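Local structure of EpsJ (2RET) at residues B[28-33]-B[68-73]; B[33-38]-B[50-55]; B[125-130]-B[149-154]. The protein is a minor pseudopilin of the type 2 secretion system that binds EpsI and is thought to form part of the pseudopilus tip. One frame throughout, in Å; residues are numbered along the deposited sequence. Where two conformers were deposited one is given.

How the interactions relate
The three contacts belong to one pilin-like domain, but each uses different chemistry. Interactions 1 and 3 are buried, and interaction 2 is partly buried. Interaction 1 sets the end of helix 10-32 on strand 64-74 and combines a buried salt bridge with a phenylalanine pair. Interaction 2 brings the loop after that helix near strand 49-56 through leucine and isoleucine side chains and two waters. The loop and strand 64-74 also meet by probable backbone bonds, A36 N to A69 O and L71 N to Q34 O. Interaction 3 is regular pairing within the second sheet. Its apolar face reaches the other two: V151 packs on M28 and F32, and I149 on I35.

Interaction 1. Residues B[28-33]-B[68-73]; sequences MDSDFR and FARLGW
F32 and D31, near the C-terminal end of helix 10-32, pack on F68 and R70 of strand 64-74, part of the helix-on-sheet packing of a pilin-like domain. D31 and R70 have the nearest CA atoms. F68 CZ lies over one face of the F32 ring, offset toward its rim. The two ring planes stand 49° apart, an oblique pairing. The nearest atoms are F32 CE1 and F68 CE1, 3.3 Å apart. V151 and the rings of Y90 and Y165 also pack against F32. Beside the rings is a salt bridge. R70 NH1 donates to D31 OD1 at 2.9 Å and meets that oxygen nearly along its C-O bond. One N-H makes the bond, and the carboxylate and guanidinium planes are 67° apart, so this is not a coplanar two-pronged pair. R70 bends at CG-CD (chi3 -75°), which turns the guanidinium toward the next residue of its own strand. There R70 NE and NH2 both bind L71 O, at 3.0 and 2.7 Å. S30 O sits over the centre of one guanidinium face, 3.6 Å from R70 CZ. R99 forms a second salt bridge to D31 OD1, and Y90 OH bonds OD2. Both carboxylate oxygens are therefore satisfied in a buried place. Two arginines around D31 would probably favour its ionised form, while the double grip on L71 O restrains rotation of the R70 guanidinium.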
loop_
_atom_site.group_PDB
_atom_site.type_symbol
_atom_site.label_atom_id
_atom_site.label_comp_id
_atom_site.label_asym_id
_atom_site.label_seq_id
_atom_site.Cartn_x
_atom_site.Cartn_y
_atom_site.Cartn_z
HETATM N N MSE B 28 6.296 14.950 -19.546
HETATM C CA MSE B 28 5.142 15.589 -18.896
HETATM C C MSE B 28 4.179 14.612 -18.280
HETATM O O MSE B 28 3.593 14.898 -17.243
HETATM C CB MSE B 28 4.373 16.425 -19.893
HETATM C CG MSE B 28 5.209 17.516 -20.491
HETATM SE SE MSE B 28 4.205 18.551 -21.812
HETATM C CE MSE B 28 2.567 18.939 -20.815
ATOM N N ASP B 29 4.018 13.459 -18.914
ATOM C CA ASP B 29 3.214 12.372 -18.356
ATOM C C ASP B 29 3.854 11.918 -17.069
ATOM O O ASP B 29 3.160 11.694 -16.067
ATOM C CB ASP B 29 3.109 11.167 -19.313
ATOM C CG ASP B 29 1.780 11.098 -20.072
ATOM O OD1 ASP B 29 0.783 11.648 -19.623
ATOM O OD2 ASP B 29 1.691 10.398 -21.103
ATOM N N SER B 30 5.173 11.783 -17.091
ATOM C CA SER B 30 5.886 11.291 -15.915
ATOM C C SER B 30 5.687 12.236 -14.730
ATOM O O SER B 30 5.550 11.770 -13.603
ATOM C CB SER B 30 7.384 11.061 -16.195
ATOM O OG SER B 30 8.145 12.290 -16.278
ATOM N N ASP B 31 5.667 13.543 -14.998
ATOM C CA ASP B 31 5.617 14.569 -13.952
ATOM C C ASP B 31 4.192 14.831 -13.457
ATOM O O ASP B 31 3.914 14.750 -12.275
ATOM C CB ASP B 31 6.216 15.898 -14.436
ATOM C CG ASP B 31 7.724 15.879 -14.549
ATOM O OD1 ASP B 31 8.413 15.107 -13.843
ATOM O OD2 ASP B 31 8.248 16.692 -15.356
ATOM N N PHE B 32 3.309 15.167 -14.375
ATOM C CA PHE B 32 1.974 15.568 -14.025
ATOM C C PHE B 32 1.085 14.424 -13.524
ATOM O O PHE B 32 0.087 14.676 -12.812
ATOM C CB PHE B 32 1.322 16.299 -15.185
ATOM C CG PHE B 32 1.860 17.665 -15.406
ATOM C CD1 PHE B 32 1.424 18.714 -14.636
ATOM C CD2 PHE B 32 2.768 17.914 -16.422
ATOM C CE1 PHE B 32 1.917 19.990 -14.842
ATOM C CE2 PHE B 32 3.293 19.181 -16.606
ATOM C CZ PHE B 32 2.857 20.228 -15.815
ATOM N N ARG B 33 1.411 13.187 -13.882
ATOM C CA ARG B 33 0.698 12.056 -13.318
ATOM C C ARG B 33 1.192 11.657 -11.904
ATOM O O ARG B 33 0.534 10.859 -11.232
ATOM C CB ARG B 33 0.754 10.847 -14.253
ATOM C CG ARG B 33 -0.025 10.994 -15.538
ATOM C CD ARG B 33 0.269 9.780 -16.357
ATOM N NE ARG B 33 -0.307 9.697 -17.695
ATOM C CZ ARG B 33 -1.490 9.157 -17.992
ATOM N NH1 ARG B 33 -2.294 8.675 -17.061
ATOM N NH2 ARG B 33 -1.862 9.084 -19.261
ATOM N N PHE B 68 5.698 22.333 -8.761
ATOM C CA PHE B 68 5.064 21.388 -7.848
ATOM C C PHE B 68 6.018 20.263 -7.373
ATOM O O PHE B 68 7.056 19.988 -7.987
ATOM C CB PHE B 68 3.779 20.801 -8.491
ATOM C CG PHE B 68 3.993 20.159 -9.855
ATOM C CD1 PHE B 68 3.771 20.885 -11.029
ATOM C CD2 PHE B 68 4.376 18.823 -9.968
ATOM C CE1 PHE B 68 3.948 20.300 -12.280
ATOM C CE2 PHE B 68 4.551 18.225 -11.206
ATOM C CZ PHE B 68 4.348 18.945 -12.360
ATOM N N ALA B 69 5.651 19.619 -6.264
ATOM C CA ALA B 69 6.353 18.411 -5.769
ATOM C C ALA B 69 5.867 17.207 -6.549
ATOM O O ALA B 69 4.732 17.155 -6.949
ATOM C CB ALA B 69 6.104 18.243 -4.265
ATOM N N ARG B 70 6.732 16.238 -6.826
ATOM C CA ARG B 70 6.271 15.023 -7.439
ATOM C C ARG B 70 6.911 13.789 -6.786
ATOM O O ARG B 70 8.017 13.897 -6.220
ATOM C CB ARG B 70 6.498 15.060 -8.971
ATOM C CG ARG B 70 7.941 15.133 -9.445
ATOM C CD ARG B 70 8.101 14.505 -10.809
ATOM N NE ARG B 70 8.066 13.076 -10.719
ATOM C CZ ARG B 70 8.553 12.202 -11.609
ATOM N NH1 ARG B 70 9.103 12.557 -12.763
ATOM N NH2 ARG B 70 8.440 10.922 -11.343
ATOM N N LEU B 71 6.206 12.646 -6.847
ATOM C CA LEU B 71 6.803 11.350 -6.526
ATOM C C LEU B 71 7.942 11.079 -7.510
ATOM O O LEU B 71 7.713 10.932 -8.700
ATOM C CB LEU B 71 5.765 10.186 -6.542
ATOM C CG LEU B 71 6.340 8.773 -6.232
ATOM C CD1 LEU B 71 7.155 8.676 -4.908
ATOM C CD2 LEU B 71 5.244 7.668 -6.248
ATOM N N GLY B 72 9.171 11.081 -7.023
ATOM C CA GLY B 72 10.338 10.750 -7.841
ATOM C C GLY B 72 10.546 9.251 -7.995
ATOM O O GLY B 72 10.758 8.761 -9.100
ATOM N N TRP B 73 10.444 8.521 -6.891
ATOM C CA TRP B 73 10.549 7.048 -6.864
ATOM C C TRP B 73 10.177 6.450 -5.475
ATOM O O TRP B 73 10.142 7.165 -4.484
ATOM C CB TRP B 73 11.967 6.575 -7.242
ATOM C CG TRP B 73 13.085 7.197 -6.455
ATOM C CD1 TRP B 73 13.562 6.784 -5.254
ATOM C CD2 TRP B 73 13.906 8.307 -6.849
ATOM N NE1 TRP B 73 14.601 7.579 -4.849
ATOM C CE2 TRP B 73 14.829 8.534 -5.804
ATOM C CE3 TRP B 73 13.941 9.142 -7.982
ATOM C CZ2 TRP B 73 15.777 9.557 -5.840
ATOM C CZ3 TRP B 73 14.889 10.177 -8.019
ATOM C CH2 TRP B 73 15.804 10.364 -6.944
#

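Interaction 2. Residues B[33-38]-B[50-55]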
loop_
_atom_site.group_PDB
_atom_site.type_symbol
_atom_site.label_atom_id
_atom_site.label_comp_id
_atom_site.label_asym_id
_atom_site.label_seq_id
_atom_site.Cartn_x
_atom_site.Cartn_y
_atom_site.Cartn_z
ATOM N N ARG B 33 1.411 13.187 -13.882
ATOM C CA ARG B 33 0.698 12.056 -13.318
ATOM C C ARG B 33 1.192 11.657 -11.904
ATOM O O ARG B 33 0.534 10.859 -11.232
ATOM C CB ARG B 33 0.754 10.847 -14.253
ATOM C CG ARG B 33 -0.025 10.994 -15.538
ATOM C CD ARG B 33 0.269 9.780 -16.357
ATOM N NE ARG B 33 -0.307 9.697 -17.695
ATOM C CZ ARG B 33 -1.490 9.157 -17.992
ATOM N NH1 ARG B 33 -2.294 8.675 -17.061
ATOM N NH2 ARG B 33 -1.862 9.084 -19.261
ATOM N N GLN B 34 2.334 12.186 -11.481
ATOM C CA GLN B 34 2.941 11.830 -10.210
ATOM C C GLN B 34 3.071 13.037 -9.268
ATOM O O GLN B 34 3.979 13.097 -8.426
ATOM C CB GLN B 34 4.294 11.141 -10.457
ATOM C CG GLN B 34 4.122 9.860 -11.305
ATOM C CD GLN B 34 5.083 8.804 -10.948
ATOM O OE1 GLN B 34 4.765 7.839 -10.224
ATOM N NE2 GLN B 34 6.290 8.958 -11.437
ATOM N N ILE B 35 2.121 13.951 -9.378
ATOM C CA ILE B 35 2.055 15.133 -8.506
ATOM C C ILE B 35 1.822 14.694 -7.055
ATOM O O ILE B 35 0.966 13.849 -6.791
ATOM C CB ILE B 35 0.925 16.127 -8.940
ATOM C CG1 ILE B 35 1.239 16.694 -10.328
ATOM C CG2 ILE B 35 0.771 17.295 -7.920
ATOM C CD1 ILE B 35 0.273 17.847 -10.786
ATOM N N ALA B 36 2.573 15.290 -6.128
ATOM C CA ALA B 36 2.528 14.888 -4.734
ATOM C C ALA B 36 1.854 15.957 -3.846
ATOM O O ALA B 36 2.006 17.163 -4.052
ATOM C CB ALA B 36 3.941 14.533 -4.234
ATOM N N LEU B 37 1.085 15.470 -2.880
ATOM C CA LEU B 37 0.453 16.251 -1.834
ATOM C C LEU B 37 1.521 16.662 -0.824
ATOM O O LEU B 37 1.621 16.123 0.269
ATOM C CB LEU B 37 -0.680 15.424 -1.191
ATOM C CG LEU B 37 -1.751 16.172 -0.385
ATOM C CD1 LEU B 37 -2.418 17.225 -1.235
ATOM C CD2 LEU B 37 -2.778 15.153 0.183
ATOM N N ARG B 38 2.327 17.640 -1.224
ATOM C CA ARG B 38 3.500 18.084 -0.467
ATOM C C ARG B 38 3.712 19.554 -0.807
ATOM O O ARG B 38 3.932 19.902 -1.962
ATOM C CB ARG B 38 4.724 17.202 -0.818
ATOM C CG ARG B 38 6.137 17.752 -0.509
ATOM C CD ARG B 38 6.338 18.111 0.951
ATOM N NE ARG B 38 7.683 17.814 1.481
ATOM C CZ ARG B 38 8.668 18.697 1.674
ATOM N NH1 ARG B 38 8.521 19.977 1.354
ATOM N NH2 ARG B 38 9.827 18.291 2.192
ATOM N N LYS B 50 3.232 26.547 -0.916
ATOM C CA LYS B 50 2.070 26.188 -1.740
ATOM C C LYS B 50 2.172 24.738 -2.214
ATOM O O LYS B 50 3.256 24.194 -2.388
ATOM C CB LYS B 50 1.938 27.091 -2.976
ATOM C CG LYS B 50 1.590 28.556 -2.736
ATOM C CD LYS B 50 1.454 29.291 -4.072
ATOM C CE LYS B 50 1.405 30.800 -3.911
ATOM N NZ LYS B 50 2.671 31.436 -3.377
ATOM N N LEU B 51 1.008 24.135 -2.427
ATOM C CA LEU B 51 0.888 22.861 -3.135
ATOM C C LEU B 51 1.257 22.980 -4.648
ATOM O O LEU B 51 2.072 22.214 -5.140
ATOM C CB LEU B 51 -0.519 22.302 -2.955
ATOM C CG LEU B 51 -0.700 21.411 -1.736
ATOM C CD1 LEU B 51 -2.182 21.032 -1.627
ATOM C CD2 LEU B 51 0.225 20.158 -1.783
ATOM N N LEU B 52 0.643 23.933 -5.349
ATOM C CA LEU B 52 0.899 24.211 -6.784
ATOM C C LEU B 52 1.213 25.699 -6.950
ATOM O O LEU B 52 0.459 26.542 -6.490
ATOM C CB LEU B 52 -0.295 23.894 -7.701
ATOM C CG LEU B 52 -0.779 22.451 -7.954
ATOM C CD1 LEU B 52 -2.274 22.454 -8.331
ATOM C CD2 LEU B 52 0.022 21.755 -9.024
ATOM N N HIS B 53 2.329 25.991 -7.608
ATOM C CA HIS B 53 2.741 27.347 -7.874
ATOM C C HIS B 53 2.463 27.580 -9.358
ATOM O O HIS B 53 2.835 26.787 -10.195
ATOM C CB HIS B 53 4.241 27.560 -7.565
ATOM C CG HIS B 53 4.658 27.106 -6.200
ATOM N ND1 HIS B 53 4.843 27.976 -5.140
ATOM C CD2 HIS B 53 4.926 25.868 -5.724
ATOM C CE1 HIS B 53 5.216 27.287 -4.080
ATOM N NE2 HIS B 53 5.276 26.007 -4.410
ATOM N N TRP B 54 1.801 28.682 -9.643
ATOM C CA TRP B 54 1.267 28.972 -10.971
ATOM C C TRP B 54 1.142 30.491 -11.113
ATOM O O TRP B 54 0.268 31.104 -10.516
ATOM C CB TRP B 54 -0.093 28.304 -11.196
ATOM C CG TRP B 54 -0.773 28.720 -12.496
ATOM C CD1 TRP B 54 -1.977 29.391 -12.626
ATOM C CD2 TRP B 54 -0.315 28.483 -13.825
ATOM N NE1 TRP B 54 -2.274 29.583 -13.956
ATOM C CE2 TRP B 54 -1.271 29.036 -14.710
ATOM C CE3 TRP B 54 0.819 27.876 -14.359
ATOM C CZ2 TRP B 54 -1.116 29.004 -16.078
ATOM C CZ3 TRP B 54 0.962 27.817 -15.713
ATOM C CH2 TRP B 54 0.002 28.373 -16.569
ATOM N N ALA B 55 2.051 31.094 -11.867
ATOM C CA ALA B 55 2.065 32.569 -11.982
ATOM C C ALA B 55 2.837 32.997 -13.187
ATOM O O ALA B 55 3.698 32.272 -13.668
ATOM C CB ALA B 55 2.655 33.222 -10.720
HETATM O O HOH W 1 2.550 19.579 -5.378
HETATM O O HOH W 2 4.355 21.605 -4.161
#
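R38 and L51 have the closest CA atoms of this contact, 6.1 Å apart, and no direct hydrogen bond joins the two backbones. Two waters lie between them. Water 1 lies between A36 O and L51 O, at 2.8 Å from A36 O. Water 2 lies between R38 O and L51 O, at 2.6 Å from L51 O. L51 O is thus within bonding distance of both waters, while the loop offers two separate carbonyls. Segment 33-38 follows helix 10-32 and has no regular structure. L37 is the centre of an inverse gamma turn, closed by a weak bond from R38 N to A36 O. The loop leads from the helix to the short edge strand 40-41, which pairs with strand 49-56, as in the backbone bonding of K50 with T40. The side chain of L51 reaches across toward the turn. Its CD2 comes 3.3 Å from R38 N, and its CD1 meets L37 CD1 at 3.8 Å. The L37 CA-CB bond leads away from the strand. Its chi1 of -161° sets CG beside the carbonyl carbon, and CD1 is the branch that touches L51. Deeper in, I35 points toward the strand and meets L52 in a looser contact, I35 CD1 to L52 CD2 at 4.3 Å. I35 also packs on F68 and L145, and L52 on P146 and F129.

Interaction 3. Residues B[125-130]-B[149-154]; sequences LNVRFY and ISVELT
V127 and I149 make the tight side-chain contact of this strand pair, with V127 CG1 and I149 CG2 3.5 Å apart. Both methyls stand opposite their own backbone N, beside the carbonyl carbon (chi1 of V127 is 179°). I149 CG1 is the other branch and reaches F129 CD2, 4.1 Å away, at an oblique angle to the ring. Further along the same face, L125 CD1 touches two neighbours. V151 CG1 lies 4.0 Å from it and L153 CD2 3.9 Å. Strands 122-130 and 148-155 are adjacent in the four-stranded antiparallel sheet of this pilin-like domain. N126 with E152 and R128 with S150 are the hydrogen-bonded pairs. The bond from N126 N to E152 O is 2.9 Å and almost straight, at 179°. The apolar face turns inward: W54 packs on L125 and V127 and meets the F129 ring edge-to-face, while M28 and F32 of helix 10-32 lie against V151. On the other face are N126, R128, S150 and E152. E152 CB passes 3.6 Å from N126 O, and the extended chain beyond it carries OE1 to a long, weak ion pair with K160. Water 3 donates to N126 O and S150 O.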
loop_
_atom_site.group_PDB
_atom_site.type_symbol
_atom_site.label_atom_id
_atom_site.label_comp_id
_atom_site.label_asym_id
_atom_site.label_seq_id
_atom_site.Cartn_x
_atom_site.Cartn_y
_atom_site.Cartn_z
ATOM N N LEU B 125 2.248 28.430 -22.441
ATOM C CA LEU B 125 1.882 27.450 -21.475
ATOM C C LEU B 125 0.651 27.985 -20.739
ATOM O O LEU B 125 0.706 29.035 -20.168
ATOM C CB LEU B 125 3.048 27.247 -20.480
ATOM C CG LEU B 125 2.777 26.386 -19.231
ATOM C CD1 LEU B 125 2.439 24.967 -19.638
ATOM C CD2 LEU B 125 3.945 26.424 -18.214
ATOM N N ASN B 126 -0.444 27.241 -20.771
ATOM C CA ASN B 126 -1.612 27.523 -19.952
ATOM C C ASN B 126 -2.122 26.292 -19.176
ATOM O O ASN B 126 -2.258 25.221 -19.720
ATOM C CB ASN B 126 -2.747 28.062 -20.802
ATOM C CG ASN B 126 -3.865 28.663 -19.956
ATOM O OD1 ASN B 126 -3.635 29.504 -19.066
ATOM N ND2 ASN B 126 -5.080 28.218 -20.216
ATOM N N VAL B 127 -2.443 26.491 -17.914
ATOM C CA VAL B 127 -2.879 25.422 -17.029
ATOM C C VAL B 127 -4.178 25.823 -16.364
ATOM O O VAL B 127 -4.341 26.974 -15.951
ATOM C CB VAL B 127 -1.808 25.065 -15.974
ATOM C CG1 VAL B 127 -2.324 23.940 -15.051
ATOM C CG2 VAL B 127 -0.475 24.576 -16.652
ATOM N N ARG B 128 -5.110 24.868 -16.304
ATOM C CA ARG B 128 -6.400 25.038 -15.662
ATOM C C ARG B 128 -6.616 23.921 -14.670
ATOM O O ARG B 128 -6.093 22.840 -14.815
ATOM C CB ARG B 128 -7.504 25.061 -16.678
ATOM C CG ARG B 128 -7.518 26.328 -17.495
ATOM C CD ARG B 128 -8.138 26.083 -18.835
ATOM N NE ARG B 128 -9.566 26.310 -18.786
ATOM C CZ ARG B 128 -10.519 25.444 -19.131
ATOM N NH1 ARG B 128 -10.244 24.212 -19.579
ATOM N NH2 ARG B 128 -11.788 25.830 -19.015
ATOM N N PHE B 129 -7.392 24.219 -13.642
ATOM C CA PHE B 129 -7.532 23.376 -12.493
ATOM C C PHE B 129 -9.004 23.102 -12.311
ATOM O O PHE B 129 -9.833 24.030 -12.312
ATOM C CB PHE B 129 -6.958 24.105 -11.279
ATOM C CG PHE B 129 -5.580 24.654 -11.510
ATOM C CD1 PHE B 129 -5.403 25.972 -11.916
ATOM C CD2 PHE B 129 -4.465 23.842 -11.360
ATOM C CE1 PHE B 129 -4.140 26.491 -12.134
ATOM C CE2 PHE B 129 -3.184 24.342 -11.586
ATOM C CZ PHE B 129 -3.019 25.677 -11.955
ATOM N N TYR B 130 -9.327 21.830 -12.190
ATOM C CA TYR B 130 -10.668 21.399 -11.926
ATOM C C TYR B 130 -10.939 21.372 -10.436
ATOM O O TYR B 130 -10.356 20.557 -9.699
ATOM C CB TYR B 130 -10.953 20.018 -12.522
ATOM C CG TYR B 130 -12.435 19.692 -12.534
ATOM C CD1 TYR B 130 -13.324 20.451 -13.287
ATOM C CD2 TYR B 130 -12.946 18.642 -11.801
ATOM C CE1 TYR B 130 -14.670 20.167 -13.311
ATOM C CE2 TYR B 130 -14.306 18.355 -11.819
ATOM C CZ TYR B 130 -15.156 19.121 -12.574
ATOM O OH TYR B 130 -16.493 18.856 -12.593
ATOM N N ILE B 149 -5.983 18.467 -13.632
ATOM C CA ILE B 149 -5.197 19.563 -14.158
ATOM C C ILE B 149 -5.144 19.352 -15.682
ATOM O O ILE B 149 -4.943 18.256 -16.142
ATOM C CB ILE B 149 -3.756 19.547 -13.506
ATOM C CG1 ILE B 149 -3.865 19.854 -12.006
ATOM C CG2 ILE B 149 -2.831 20.627 -14.058
ATOM C CD1 ILE B 149 -2.797 19.148 -11.160
ATOM N N SER B 150 -5.340 20.420 -16.436
ATOM C CA SER B 150 -5.260 20.425 -17.896
ATOM C C SER B 150 -4.080 21.331 -18.227
ATOM O O SER B 150 -4.060 22.492 -17.852
ATOM C CB SER B 150 -6.552 20.997 -18.544
ATOM O OG SER B 150 -6.457 21.044 -19.986
ATOM N N VAL B 151 -3.102 20.759 -18.909
ATOM C CA VAL B 151 -1.923 21.456 -19.357
ATOM C C VAL B 151 -2.060 21.655 -20.858
ATOM O O VAL B 151 -2.122 20.695 -21.602
ATOM C CB VAL B 151 -0.642 20.665 -18.982
ATOM C CG1 VAL B 151 0.624 21.437 -19.474
ATOM C CG2 VAL B 151 -0.615 20.451 -17.453
ATOM N N GLU B 152 -2.141 22.921 -21.279
ATOM C CA GLU B 152 -2.213 23.275 -22.681
ATOM C C GLU B 152 -0.957 23.998 -23.189
ATOM O O GLU B 152 -0.509 24.944 -22.608
ATOM C CB GLU B 152 -3.441 24.147 -22.925
ATOM C CG GLU B 152 -3.651 24.478 -24.397
ATOM C CD GLU B 152 -4.867 25.338 -24.593
ATOM O OE1 GLU B 152 -4.797 26.555 -24.248
ATOM O OE2 GLU B 152 -5.888 24.769 -25.067
ATOM N N LEU B 153 -0.424 23.520 -24.312
ATOM C CA LEU B 153 0.695 24.140 -25.031
ATOM C C LEU B 153 0.195 24.687 -26.354
ATOM O O LEU B 153 -0.616 24.070 -27.012
ATOM C CB LEU B 153 1.788 23.100 -25.310
ATOM C CG LEU B 153 2.302 22.326 -24.084
ATOM C CD1 LEU B 153 3.279 21.252 -24.503
ATOM C CD2 LEU B 153 2.952 23.307 -23.146
ATOM N N THR B 154 0.685 25.861 -26.725
ATOM C CA THR B 154 0.448 26.464 -28.017
ATOM C C THR B 154 1.788 26.353 -28.762
ATOM O O THR B 154 2.789 27.011 -28.414
ATOM C CB THR B 154 -0.001 27.929 -27.870
ATOM O OG1 THR B 154 -1.158 27.977 -27.022
ATOM C CG2 THR B 154 -0.300 28.627 -29.297
HETATM O O HOH W 3 -5.078 24.299 -20.015
#